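Local coordinates for citrate synthase (Mycobacterium tuberculosis, PDB 4TVM), which catalyses the condensation of oxaloacetate with acetyl-CoA and water to give citrate and CoA, a step of the Krebs cycle, at residues 198-203 with 376-381; 131-136 with 180-185; 125-130 with 137-142; 111-116 with 160-165. One frame throughout, in Å; residues are numbered along the deposited sequence.

Interactions 1, 2 and 3 lie next to one another, interaction 2 in the middle; interaction 4 stands apart. The centres of interactions 2 and 3 are 8 Å apart. Both use helix 133-147, and V136 touches F127 between them. Interactions 1 and 2 have centres 12 Å apart and meet where the backbone of R381 lies against P133. Interaction 4 uses helix 159-182, as interaction 2 does, but their centres are 23 Å apart. Interaction 3 is nested in the loop that interaction 4 closes. Interactions 2 and 3 reach the second subunit, interaction 3 with more residues. All four contacts lie away from the oxaloacetate pocket and the active-site residues, and they pack the helical body of the enzyme.

Interaction 1. Residues 198-203 with 376-381; sequences ENFLRL and LGFPTR
F378 brings the far end of its ring to two side chains of helix 196-205. Its CZ lies 4.0 Å from CE2 of F200. The same CZ lies 4.0 Å from CD2 of L201. The two phenylalanines reach toward each other from opposite directions. Their planes are nearly parallel but well offset, so that only the ends CE2 and CZ meet. L201 crosses F378 at about a right angle and presents one methyl branch. F200 sends its CG anti to the backbone N (chi1 162°), which carries the ring off the helix toward F378. The contact is buried and wholly apolar. F378 follows directly on a Schellman motif that ends helix 367-375. In that motif G377 takes a positive phi of 94°, and the chain turns into the loop before helix 383-403. This turn, in the mainly helical citrate synthase fold, places F378 against helix 196-205. F205, one turn further along helix 196-205, meets the F378 ring with planes at about 50°. F200 also packs on P172 and A176 of helix 159-182. L222 of helix 216-229 touches both F200 and L201, and V218 of that helix touches L201 and L376.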
loop_
_atom_site.group_PDB
_atom_site.type_symbol
_atom_site.label_atom_id
_atom_site.label_comp_id
_atom_site.label_asym_id
_atom_site.label_seq_id
_atom_site.Cartn_x
_atom_site.Cartn_y
_atom_site.Cartn_z
ATOM N N GLU A 198 -3.731 20.273 -20.583
ATOM C CA GLU A 198 -3.232 20.512 -21.937
ATOM C C GLU A 198 -1.713 20.401 -21.919
ATOM O O GLU A 198 -1.092 19.893 -22.845
ATOM C CB GLU A 198 -3.697 21.897 -22.456
ATOM C CG GLU A 198 -3.296 22.220 -23.889
ATOM C CD GLU A 198 -3.872 23.541 -24.390
ATOM O OE1 GLU A 198 -4.484 24.290 -23.572
ATOM O OE2 GLU A 198 -3.705 23.817 -25.611
ATOM N N ASN A 199 -1.111 20.874 -20.848
ATOM C CA ASN A 199 0.314 20.793 -20.723
ATOM C C ASN A 199 0.743 19.332 -20.505
ATOM O O ASN A 199 1.825 18.919 -20.924
ATOM C CB ASN A 199 0.751 21.630 -19.552
ATOM C CG ASN A 199 2.206 21.542 -19.325
ATOM O OD1 ASN A 199 2.977 21.964 -20.169
ATOM N ND2 ASN A 199 2.610 20.963 -18.192
ATOM N N PHE A 200 -0.099 18.552 -19.832
ATOM C CA PHE A 200 0.192 17.142 -19.667
ATOM C C PHE A 200 0.265 16.468 -21.021
ATOM O O PHE A 200 1.133 15.636 -21.260
ATOM C CB PHE A 200 -0.836 16.445 -18.777
ATOM C CG PHE A 200 -0.832 14.949 -18.934
ATOM C CD1 PHE A 200 0.262 14.191 -18.505
ATOM C CD2 PHE A 200 -1.898 14.292 -19.532
ATOM C CE1 PHE A 200 0.282 12.822 -18.673
ATOM C CE2 PHE A 200 -1.880 12.920 -19.689
ATOM C CZ PHE A 200 -0.789 12.180 -19.270
ATOM N N LEU A 201 -0.647 16.834 -21.910
ATOM C CA LEU A 201 -0.702 16.238 -23.244
ATOM C C LEU A 201 0.505 16.582 -24.110
ATOM O O LEU A 201 0.918 15.793 -24.953
ATOM C CB LEU A 201 -1.989 16.655 -23.949
ATOM C CG LEU A 201 -3.234 15.797 -23.678
ATOM C CD1 LEU A 201 -4.509 16.535 -24.079
ATOM C CD2 LEU A 201 -3.139 14.500 -24.465
ATOM N N ARG A 202 1.054 17.765 -23.939
ATOM C CA ARG A 202 2.288 18.151 -24.643
ATOM C C ARG A 202 3.477 17.361 -24.146
ATOM O O ARG A 202 4.357 16.984 -24.923
ATOM C CB ARG A 202 2.606 19.627 -24.403
ATOM C CG ARG A 202 3.603 20.221 -25.389
ATOM C CD ARG A 202 3.980 21.655 -25.045
ATOM N NE ARG A 202 5.326 22.017 -25.508
ATOM C CZ ARG A 202 6.399 22.154 -24.717
ATOM N NH1 ARG A 202 6.325 21.917 -23.403
ATOM N NH2 ARG A 202 7.571 22.503 -25.242
ATOM N N LEU A 203 3.525 17.171 -22.822
ATOM C CA LEU A 203 4.649 16.505 -22.187
ATOM C C LEU A 203 4.667 15.075 -22.659
ATOM O O LEU A 203 5.721 14.469 -22.773
ATOM C CB LEU A 203 4.489 16.505 -20.701
ATOM C CG LEU A 203 4.755 17.793 -19.965
ATOM C CD1 LEU A 203 4.532 17.534 -18.473
ATOM C CD2 LEU A 203 6.161 18.237 -20.215
ATOM N N LEU A 376 -7.125 8.549 -28.243
ATOM C CA LEU A 376 -6.324 9.768 -28.048
ATOM C C LEU A 376 -4.840 9.504 -28.258
ATOM O O LEU A 376 -4.021 10.423 -28.089
ATOM C CB LEU A 376 -6.551 10.374 -26.652
ATOM C CG LEU A 376 -8.015 10.451 -26.180
ATOM C CD1 LEU A 376 -8.147 10.924 -24.740
ATOM C CD2 LEU A 376 -8.846 11.328 -27.110
ATOM N N GLY A 377 -4.485 8.262 -28.605
ATOM C CA GLY A 377 -3.081 7.900 -28.844
ATOM C C GLY A 377 -2.325 7.319 -27.649
ATOM O O GLY A 377 -1.091 7.138 -27.704
ATOM N N PHE A 378 -3.042 7.012 -26.563
ATOM C CA PHE A 378 -2.397 6.434 -25.402
ATOM C C PHE A 378 -2.242 4.954 -25.638
ATOM O O PHE A 378 -3.205 4.281 -26.050
ATOM C CB PHE A 378 -3.191 6.710 -24.131
ATOM C CG PHE A 378 -3.145 8.161 -23.691
ATOM C CD1 PHE A 378 -1.973 8.706 -23.196
ATOM C CD2 PHE A 378 -4.254 8.969 -23.794
ATOM C CE1 PHE A 378 -1.913 10.022 -22.816
ATOM C CE2 PHE A 378 -4.206 10.290 -23.408
ATOM C CZ PHE A 378 -3.028 10.819 -22.921
ATOM N N PRO A 379 -1.030 4.426 -25.386
ATOM C CA PRO A 379 -0.797 3.024 -25.510
ATOM C C PRO A 379 -1.280 2.315 -24.249
ATOM O O PRO A 379 -1.371 2.938 -23.180
ATOM C CB PRO A 379 0.710 2.946 -25.631
ATOM C CG PRO A 379 1.231 4.116 -24.847
ATOM C CD PRO A 379 0.163 5.159 -24.894
ATOM N N THR A 380 -1.568 1.015 -24.371
ATOM C CA THR A 380 -2.313 0.315 -23.360
ATOM C C THR A 380 -1.641 0.384 -21.986
ATOM O O THR A 380 -2.324 0.412 -20.965
ATOM C CB THR A 380 -2.571 -1.148 -23.792
ATOM O OG1 THR A 380 -3.283 -1.158 -25.042
ATOM C CG2 THR A 380 -3.401 -1.883 -22.747
ATOM N N ARG A 381 -0.313 0.433 -21.961
ATOM C CA ARG A 381 0.427 0.475 -20.699
ATOM C C ARG A 381 0.518 1.874 -20.113
ATOM O O ARG A 381 1.287 2.107 -19.189
ATOM C CB ARG A 381 1.830 -0.105 -20.873
ATOM C CG ARG A 381 1.899 -1.612 -20.633
ATOM C CD ARG A 381 3.015 -2.263 -21.425
ATOM N NE ARG A 381 2.862 -3.715 -21.509
ATOM C CZ ARG A 381 3.359 -4.477 -22.484
ATOM N NH1 ARG A 381 4.049 -3.946 -23.494
ATOM N NH2 ARG A 381 3.158 -5.789 -22.458
#

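Interaction 2. Residues 131-136 with 180-185; sequences AHPMPV and KKSVGQ
S182 sits beside A131 and P133 where the C-terminal end of helix 159-182 meets the N-terminal end of helix 133-147. This is a junction of two helices at an N-cap in the mainly helical citrate synthase fold. H132 is the N-cap of helix 133-147, and P133 is in its first turn. S182 directs its CB toward 131-136. This CB lies 3.3 Å from the backbone O of A131. P133 comes at the same serine with its ring, and CG is 4.0 Å from S182 CB. The serine hydroxyl stands between the backbone N and the carbonyl carbon (chi1 75°). From there OG is hydrogen-bonded to Y179 O in its own helix, yet both CB and OG lie near P133 CG. A weakly directed CA-H...O contact joins S182 CA to A131 O, with an angle of 122° at the hydrogen. K181 starts toward 131-136, but the rest of its chain leads away. P133 is also packed on A178 of helix 159-182 and on V385 of helix 383-403. K180, in the last turn, bonds G206 O through NZ. The same NZ donates to Q185 OE1 at 2.6 Å, lying in the carbonyl plane of that amide.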
loop_
_atom_site.group_PDB
_atom_site.type_symbol
_atom_site.label_atom_id
_atom_site.label_comp_id
_atom_site.label_asym_id
_atom_site.label_seq_id
_atom_site.Cartn_x
_atom_site.Cartn_y
_atom_site.Cartn_z
ATOM N N ALA A 131 11.158 0.982 -20.489
ATOM C CA ALA A 131 10.488 0.317 -19.387
ATOM C C ALA A 131 9.035 0.746 -19.261
ATOM O O ALA A 131 8.666 1.869 -19.617
ATOM C CB ALA A 131 11.229 0.599 -18.090
ATOM N N HIS A 132 8.221 -0.158 -18.728
ATOM C CA HIS A 132 6.776 0.034 -18.680
ATOM C C HIS A 132 6.509 1.223 -17.761
ATOM O O HIS A 132 7.230 1.407 -16.784
ATOM C CB HIS A 132 6.118 -1.234 -18.170
ATOM C CG HIS A 132 6.340 -2.422 -19.058
ATOM N ND1 HIS A 132 5.732 -3.639 -18.840
ATOM C CD2 HIS A 132 7.087 -2.573 -20.178
ATOM C CE1 HIS A 132 6.109 -4.493 -19.774
ATOM N NE2 HIS A 132 6.925 -3.869 -20.603
ATOM N N PRO A 133 5.521 2.076 -18.084
ATOM C CA PRO A 133 5.434 3.269 -17.244
ATOM C C PRO A 133 4.958 3.005 -15.826
ATOM O O PRO A 133 5.348 3.688 -14.909
ATOM C CB PRO A 133 4.410 4.141 -17.984
ATOM C CG PRO A 133 4.424 3.645 -19.383
ATOM C CD PRO A 133 4.588 2.164 -19.216
ATOM N N MET A 134 4.120 2.016 -15.634
ATOM C CA MET A 134 3.590 1.805 -14.323
ATOM C C MET A 134 4.671 1.571 -13.277
ATOM O O MET A 134 4.578 2.093 -12.189
ATOM C CB MET A 134 2.625 0.661 -14.356
ATOM C CG MET A 134 1.730 0.674 -13.163
ATOM S SD MET A 134 0.802 2.217 -13.081
ATOM C CE MET A 134 0.248 2.007 -11.389
ATOM N N PRO A 135 5.687 0.770 -13.594
ATOM C CA PRO A 135 6.794 0.581 -12.660
ATOM C C PRO A 135 7.581 1.842 -12.345
ATOM O O PRO A 135 7.939 2.098 -11.196
ATOM C CB PRO A 135 7.704 -0.408 -13.395
ATOM C CG PRO A 135 6.801 -1.180 -14.282
ATOM C CD PRO A 135 5.570 -0.354 -14.536
ATOM N N VAL A 136 7.858 2.605 -13.381
ATOM C CA VAL A 136 8.652 3.797 -13.275
ATOM C C VAL A 136 7.991 4.801 -12.376
ATOM O O VAL A 136 8.636 5.414 -11.555
ATOM C CB VAL A 136 8.826 4.453 -14.662
ATOM C CG1 VAL A 136 9.746 5.660 -14.556
ATOM C CG2 VAL A 136 9.384 3.452 -15.663
ATOM N N LYS A 180 7.533 8.989 -21.914
ATOM C CA LYS A 180 8.637 9.297 -22.827
ATOM C C LYS A 180 9.746 8.279 -22.719
ATOM O O LYS A 180 10.379 7.927 -23.725
ATOM C CB LYS A 180 9.177 10.698 -22.584
ATOM C CG LYS A 180 8.195 11.786 -23.018
ATOM C CD LYS A 180 7.850 11.607 -24.485
ATOM C CE LYS A 180 7.317 12.887 -25.120
ATOM N NZ LYS A 180 7.036 12.665 -26.564
ATOM N N LYS A 181 9.958 7.809 -21.493
ATOM C CA LYS A 181 10.928 6.779 -21.217
ATOM C C LYS A 181 10.548 5.455 -21.860
ATOM O O LYS A 181 11.405 4.732 -22.331
ATOM C CB LYS A 181 11.072 6.597 -19.715
ATOM C CG LYS A 181 12.238 5.687 -19.307
ATOM C CD LYS A 181 13.572 6.289 -19.714
ATOM C CE LYS A 181 14.676 5.253 -19.688
ATOM N NZ LYS A 181 15.979 5.935 -19.961
ATOM N N SER A 182 9.260 5.140 -21.896
ATOM C CA SER A 182 8.800 3.869 -22.422
ATOM C C SER A 182 8.989 3.773 -23.931
ATOM O O SER A 182 8.849 2.711 -24.533
ATOM C CB SER A 182 7.332 3.677 -22.059
ATOM O OG SER A 182 6.488 4.480 -22.870
ATOM N N VAL A 183 9.272 4.906 -24.546
ATOM C CA VAL A 183 9.535 5.001 -25.964
ATOM C C VAL A 183 10.857 5.730 -25.935
ATOM O O VAL A 183 11.459 5.846 -24.859
ATOM C CB VAL A 183 8.378 5.720 -26.658
ATOM C CG1 VAL A 183 7.159 4.816 -26.659
ATOM C CG2 VAL A 183 7.996 7.038 -25.965
ATOM N N GLY A 184 11.359 6.206 -27.054
ATOM C CA GLY A 184 12.743 6.699 -27.045
ATOM C C GLY A 184 12.872 8.167 -26.726
ATOM O O GLY A 184 13.942 8.729 -26.840
ATOM N N GLN A 185 11.806 8.807 -26.287
ATOM C CA GLN A 185 11.680 10.228 -26.598
ATOM C C GLN A 185 12.201 11.245 -25.570
ATOM O O GLN A 185 12.178 11.004 -24.366
ATOM C CB GLN A 185 10.244 10.517 -26.983
ATOM C CG GLN A 185 9.819 9.671 -28.168
ATOM C CD GLN A 185 8.335 9.715 -28.444
ATOM O OE1 GLN A 185 7.609 10.612 -27.985
ATOM N NE2 GLN A 185 7.882 8.772 -29.232
#

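Interaction 3. Residues 125-130 with 137-142; sequences DGFPRN and LSSVVN
F127 holds CG anti to its carbonyl carbon (chi1 -68°), and this aims the ring at S139 and V140 on helix 133-147. S139 turns OG anti to its backbone N (chi1 -165°), which sets the hydroxyl beside the end of that ring. The OG of S139 lies 3.3 Å from F127 CZ, at the ring edge and near its plane. The CB of S139 follows along the same edge. V140 touches at the next corner, where its CG2 is 3.8 Å from F127 CE2. The approach of V140 to the ring is oblique. Because F127 lies only a few residues before the helix, the loop 125-130 folds back so that its ring rests against S139 and V140 of the helix that follows. This part of the helix also belongs to the dimer interface of citrate synthase. There S139 O accepts a hydrogen bond from S139 OG of the second subunit. F123 of the second subunit meets F127 edge-to-face. Within this chain, V140 packs on F123, on F124 and on I174 of helix 159-182. One turn further along the helix, N142 folds its amide back on the backbone. ND2 bonds S138 O at 2.8 Å from above the carbonyl plane. The backbone N of N142 reaches the same oxygen from the opposite face, so two donors of one residue grip S138 O.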
loop_
_atom_site.group_PDB
_atom_site.type_symbol
_atom_site.label_atom_id
_atom_site.label_comp_id
_atom_site.label_asym_id
_atom_site.label_seq_id
_atom_site.Cartn_x
_atom_site.Cartn_y
_atom_site.Cartn_z
ATOM N N ASP A 125 16.861 8.401 -15.849
ATOM C CA ASP A 125 17.932 7.855 -16.664
ATOM C C ASP A 125 18.344 6.445 -16.277
ATOM O O ASP A 125 18.833 5.690 -17.119
ATOM C CB ASP A 125 19.145 8.799 -16.650
ATOM C CG ASP A 125 18.883 10.083 -17.422
ATOM O OD1 ASP A 125 17.807 10.179 -18.048
ATOM O OD2 ASP A 125 19.739 10.997 -17.411
ATOM N N GLY A 126 18.124 6.090 -15.014
ATOM C CA GLY A 126 18.531 4.800 -14.477
ATOM C C GLY A 126 17.636 3.642 -14.845
ATOM O O GLY A 126 18.046 2.467 -14.791
ATOM N N PHE A 127 16.399 3.932 -15.207
ATOM C CA PHE A 127 15.516 2.859 -15.650
ATOM C C PHE A 127 15.984 2.276 -16.997
ATOM O O PHE A 127 16.715 2.926 -17.756
ATOM C CB PHE A 127 14.073 3.366 -15.724
ATOM C CG PHE A 127 13.495 3.687 -14.376
ATOM C CD1 PHE A 127 13.213 2.672 -13.465
ATOM C CD2 PHE A 127 13.232 4.995 -14.005
ATOM C CE1 PHE A 127 12.667 2.973 -12.226
ATOM C CE2 PHE A 127 12.701 5.296 -12.750
ATOM C CZ PHE A 127 12.430 4.289 -11.861
ATOM N N PRO A 128 15.574 1.038 -17.289
ATOM C CA PRO A 128 15.989 0.306 -18.483
ATOM C C PRO A 128 15.393 0.903 -19.729
ATOM O O PRO A 128 14.508 1.750 -19.611
ATOM C CB PRO A 128 15.446 -1.091 -18.258
ATOM C CG PRO A 128 15.199 -1.183 -16.822
ATOM C CD PRO A 128 14.927 0.178 -16.293
ATOM N N ARG A 129 15.818 0.411 -20.897
ATOM C CA ARG A 129 15.745 1.177 -22.143
ATOM C C ARG A 129 14.354 1.642 -22.570
ATOM O O ARG A 129 14.203 2.801 -22.988
ATOM C CB ARG A 129 16.447 0.456 -23.313
ATOM C CG ARG A 129 16.421 1.246 -24.618
ATOM C CD ARG A 129 17.366 0.696 -25.652
ATOM N NE ARG A 129 17.006 -0.667 -26.048
ATOM C CZ ARG A 129 16.141 -0.968 -27.013
ATOM N NH1 ARG A 129 15.511 -0.015 -27.705
ATOM N NH2 ARG A 129 15.902 -2.245 -27.298
ATOM N N ASN A 130 13.349 0.774 -22.561
ATOM C CA ASN A 130 11.997 1.301 -22.680
ATOM C C ASN A 130 11.051 0.585 -21.756
ATOM O O ASN A 130 10.271 -0.275 -22.149
ATOM C CB ASN A 130 11.457 1.573 -24.124
ATOM C CG ASN A 130 11.871 0.555 -25.186
ATOM O OD1 ASN A 130 11.724 -0.660 -25.021
ATOM N ND2 ASN A 130 12.310 1.070 -26.331
ATOM N N LEU A 137 6.696 4.987 -12.567
ATOM C CA LEU A 137 5.886 5.903 -11.757
ATOM C C LEU A 137 5.786 5.525 -10.271
ATOM O O LEU A 137 5.818 6.388 -9.399
ATOM C CB LEU A 137 4.484 5.971 -12.368
ATOM C CG LEU A 137 3.263 6.369 -11.543
ATOM C CD1 LEU A 137 3.125 7.858 -11.507
ATOM C CD2 LEU A 137 2.011 5.764 -12.165
ATOM N N SER A 138 5.623 4.258 -9.943
ATOM C CA SER A 138 5.629 3.914 -8.508
ATOM C C SER A 138 7.034 4.212 -7.938
ATOM O O SER A 138 7.186 4.715 -6.814
ATOM C CB SER A 138 5.309 2.444 -8.323
ATOM O OG SER A 138 6.066 1.703 -9.279
ATOM N N SER A 139 8.057 3.921 -8.740
ATOM C CA SER A 139 9.407 4.061 -8.273
ATOM C C SER A 139 9.675 5.516 -7.960
ATOM O O SER A 139 10.253 5.837 -6.917
ATOM C CB SER A 139 10.371 3.528 -9.319
ATOM O OG SER A 139 11.653 3.330 -8.772
ATOM N N VAL A 140 9.235 6.386 -8.866
ATOM C CA VAL A 140 9.530 7.815 -8.791
ATOM C C VAL A 140 8.721 8.507 -7.691
ATOM O O VAL A 140 9.200 9.374 -7.013
ATOM C CB VAL A 140 9.314 8.461 -10.168
ATOM C CG1 VAL A 140 9.584 9.959 -10.122
ATOM C CG2 VAL A 140 10.258 7.820 -11.182
ATOM N N VAL A 141 7.512 8.050 -7.451
ATOM C CA VAL A 141 6.706 8.605 -6.391
ATOM C C VAL A 141 7.296 8.346 -5.010
ATOM O O VAL A 141 7.341 9.235 -4.178
ATOM C CB VAL A 141 5.282 8.058 -6.495
ATOM C CG1 VAL A 141 4.409 8.545 -5.337
ATOM C CG2 VAL A 141 4.689 8.493 -7.821
ATOM N N ASN A 142 7.731 7.123 -4.743
ATOM C CA ASN A 142 8.474 6.857 -3.503
ATOM C C ASN A 142 9.707 7.749 -3.378
ATOM O O ASN A 142 9.980 8.290 -2.299
ATOM C CB ASN A 142 8.844 5.397 -3.436
ATOM C CG ASN A 142 7.625 4.523 -3.123
ATOM O OD1 ASN A 142 7.094 4.544 -1.991
ATOM N ND2 ASN A 142 7.153 3.781 -4.124
#

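Interaction 4. Residues 111-116 with 160-165; sequences QRHTML and VELSTI
H113 and I165 bring their CA atoms to 7.3 Å, the closest CA pair between the loop that follows helix 100-111 and the segment 160-165 of helix 159-182. H113 points its side chain at the helix, with CG anti to its carbonyl carbon (chi1 -72°). The CG2 methyl of I165 sits over one face of the imidazole, 4.0 Å from ND1 and about as far from CG. That methyl is the branch anti to the backbone N of I165, while the CG1 branch leads away. L162, one turn earlier on the helix, adds its CD1 methyl 3.9 Å from NE2 of H113. It crosses the histidine at about a right angle. The ring thus lies across two residues spaced three apart on the mainly helical scaffold of citrate synthase, and A169 of the same helix touches it as well. R112 places its NH2 at the ring edge, in plane, and H113 ND1 lies above its guanidinium, offset toward the rim. E161 forms a salt bridge to R400 of helix 383-403. Across the contact itself, only apolar methyls meet the imidazole. Its ND1 is hydrogen-bonded to R109 O, which is consistent with a proton on that nitrogen. This bond ties the ring to the end of the preceding helix 100-111 and would limit its rotation under the I165 methyl.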
loop_
_atom_site.group_PDB
_atom_site.type_symbol
_atom_site.label_atom_id
_atom_site.label_comp_id
_atom_site.label_asym_id
_atom_site.label_seq_id
_atom_site.Cartn_x
_atom_site.Cartn_y
_atom_site.Cartn_z
ATOM N N GLN A 111 0.322 25.593 -10.990
ATOM C CA GLN A 111 0.989 25.830 -12.274
ATOM C C GLN A 111 2.459 26.118 -12.046
ATOM O O GLN A 111 3.292 25.868 -12.910
ATOM C CB GLN A 111 0.321 26.978 -13.051
ATOM C CG GLN A 111 0.315 26.798 -14.559
ATOM C CD GLN A 111 -0.347 25.497 -15.008
ATOM O OE1 GLN A 111 0.242 24.707 -15.745
ATOM N NE2 GLN A 111 -1.574 25.270 -14.562
ATOM N N ARG A 112 2.786 26.621 -10.864
ATOM C CA ARG A 112 4.159 27.012 -10.573
ATOM C C ARG A 112 4.966 25.885 -9.890
ATOM O O ARG A 112 6.125 26.092 -9.586
ATOM C CB ARG A 112 4.205 28.375 -9.809
ATOM C CG ARG A 112 3.545 28.408 -8.430
ATOM C CD ARG A 112 3.392 29.831 -7.849
ATOM N NE ARG A 112 2.879 29.791 -6.462
ATOM C CZ ARG A 112 3.581 29.405 -5.384
ATOM N NH1 ARG A 112 4.844 29.036 -5.506
ATOM N NH2 ARG A 112 3.026 29.389 -4.166
ATOM N N HIS A 113 4.385 24.693 -9.722
ATOM C CA HIS A 113 5.097 23.537 -9.128
ATOM C C HIS A 113 5.196 22.291 -10.014
ATOM O O HIS A 113 5.426 21.177 -9.515
ATOM C CB HIS A 113 4.440 23.118 -7.800
ATOM C CG HIS A 113 4.677 24.075 -6.673
ATOM N ND1 HIS A 113 4.044 25.295 -6.590
ATOM C CD2 HIS A 113 5.471 23.990 -5.584
ATOM C CE1 HIS A 113 4.442 25.924 -5.498
ATOM N NE2 HIS A 113 5.305 25.150 -4.868
ATOM N N THR A 114 5.064 22.465 -11.322
ATOM C CA THR A 114 5.011 21.335 -12.225
ATOM C C THR A 114 6.361 20.835 -12.646
ATOM O O THR A 114 6.463 19.746 -13.231
ATOM C CB THR A 114 4.275 21.683 -13.514
ATOM O OG1 THR A 114 4.774 22.921 -13.999
ATOM C CG2 THR A 114 2.777 21.784 -13.284
ATOM N N MET A 115 7.396 21.631 -12.420
ATOM C CA MET A 115 8.735 21.202 -12.764
ATOM C C MET A 115 9.282 20.375 -11.616
ATOM O O MET A 115 9.160 20.779 -10.469
ATOM C CB MET A 115 9.634 22.400 -13.006
ATOM C CG MET A 115 10.659 22.142 -14.096
ATOM S SD MET A 115 11.640 23.571 -14.555
ATOM C CE MET A 115 10.411 24.486 -15.511
ATOM N N LEU A 116 9.837 19.210 -11.942
ATOM C CA LEU A 116 10.618 18.408 -11.015
ATOM C C LEU A 116 12.008 18.993 -10.848
ATOM O O LEU A 116 12.577 19.578 -11.782
ATOM C CB LEU A 116 10.863 16.995 -11.559
ATOM C CG LEU A 116 9.784 16.213 -12.265
ATOM C CD1 LEU A 116 10.327 14.850 -12.645
ATOM C CD2 LEU A 116 8.579 16.058 -11.378
ATOM N N VAL A 160 1.257 19.747 4.579
ATOM C CA VAL A 160 0.336 18.904 3.832
ATOM C C VAL A 160 -0.166 19.651 2.600
ATOM O O VAL A 160 -0.379 19.082 1.529
ATOM C CB VAL A 160 -0.862 18.583 4.694
ATOM C CG1 VAL A 160 -1.952 17.928 3.879
ATOM C CG2 VAL A 160 -0.433 17.661 5.830
ATOM N N GLU A 161 -0.352 20.943 2.781
ATOM C CA GLU A 161 -0.834 21.775 1.737
ATOM C C GLU A 161 0.169 21.862 0.596
ATOM O O GLU A 161 -0.192 21.797 -0.560
ATOM C CB GLU A 161 -1.050 23.169 2.308
ATOM C CG GLU A 161 -1.999 23.975 1.489
ATOM C CD GLU A 161 -3.391 23.380 1.516
ATOM O OE1 GLU A 161 -4.150 23.667 2.467
ATOM O OE2 GLU A 161 -3.712 22.605 0.592
ATOM N N LEU A 162 1.435 22.044 0.942
ATOM C CA LEU A 162 2.482 22.207 -0.027
ATOM C C LEU A 162 2.727 20.901 -0.776
ATOM O O LEU A 162 2.926 20.923 -1.999
ATOM C CB LEU A 162 3.741 22.643 0.700
ATOM C CG LEU A 162 4.992 22.937 -0.112
ATOM C CD1 LEU A 162 4.736 23.985 -1.179
ATOM C CD2 LEU A 162 6.103 23.379 0.821
ATOM N N SER A 163 2.680 19.758 -0.088
ATOM C CA SER A 163 2.802 18.489 -0.812
ATOM C C SER A 163 1.501 18.000 -1.439
ATOM O O SER A 163 1.523 17.088 -2.281
ATOM C CB SER A 163 3.457 17.374 0.040
ATOM O OG SER A 163 2.748 17.100 1.238
ATOM N N THR A 164 0.362 18.563 -1.050
ATOM C CA THR A 164 -0.871 18.342 -1.845
ATOM C C THR A 164 -0.658 19.003 -3.202
ATOM O O THR A 164 -0.893 18.403 -4.243
ATOM C CB THR A 164 -2.091 18.914 -1.140
ATOM O OG1 THR A 164 -2.482 18.007 -0.103
ATOM C CG2 THR A 164 -3.270 19.170 -2.100
ATOM N N ILE A 165 -0.137 20.219 -3.172
ATOM C CA ILE A 165 0.147 20.961 -4.386
ATOM C C ILE A 165 1.183 20.245 -5.221
ATOM O O ILE A 165 0.956 19.953 -6.396
ATOM C CB ILE A 165 0.617 22.405 -4.065
ATOM C CG1 ILE A 165 -0.453 23.154 -3.257
ATOM C CG2 ILE A 165 0.862 23.173 -5.335
ATOM C CD1 ILE A 165 -1.865 23.027 -3.844
#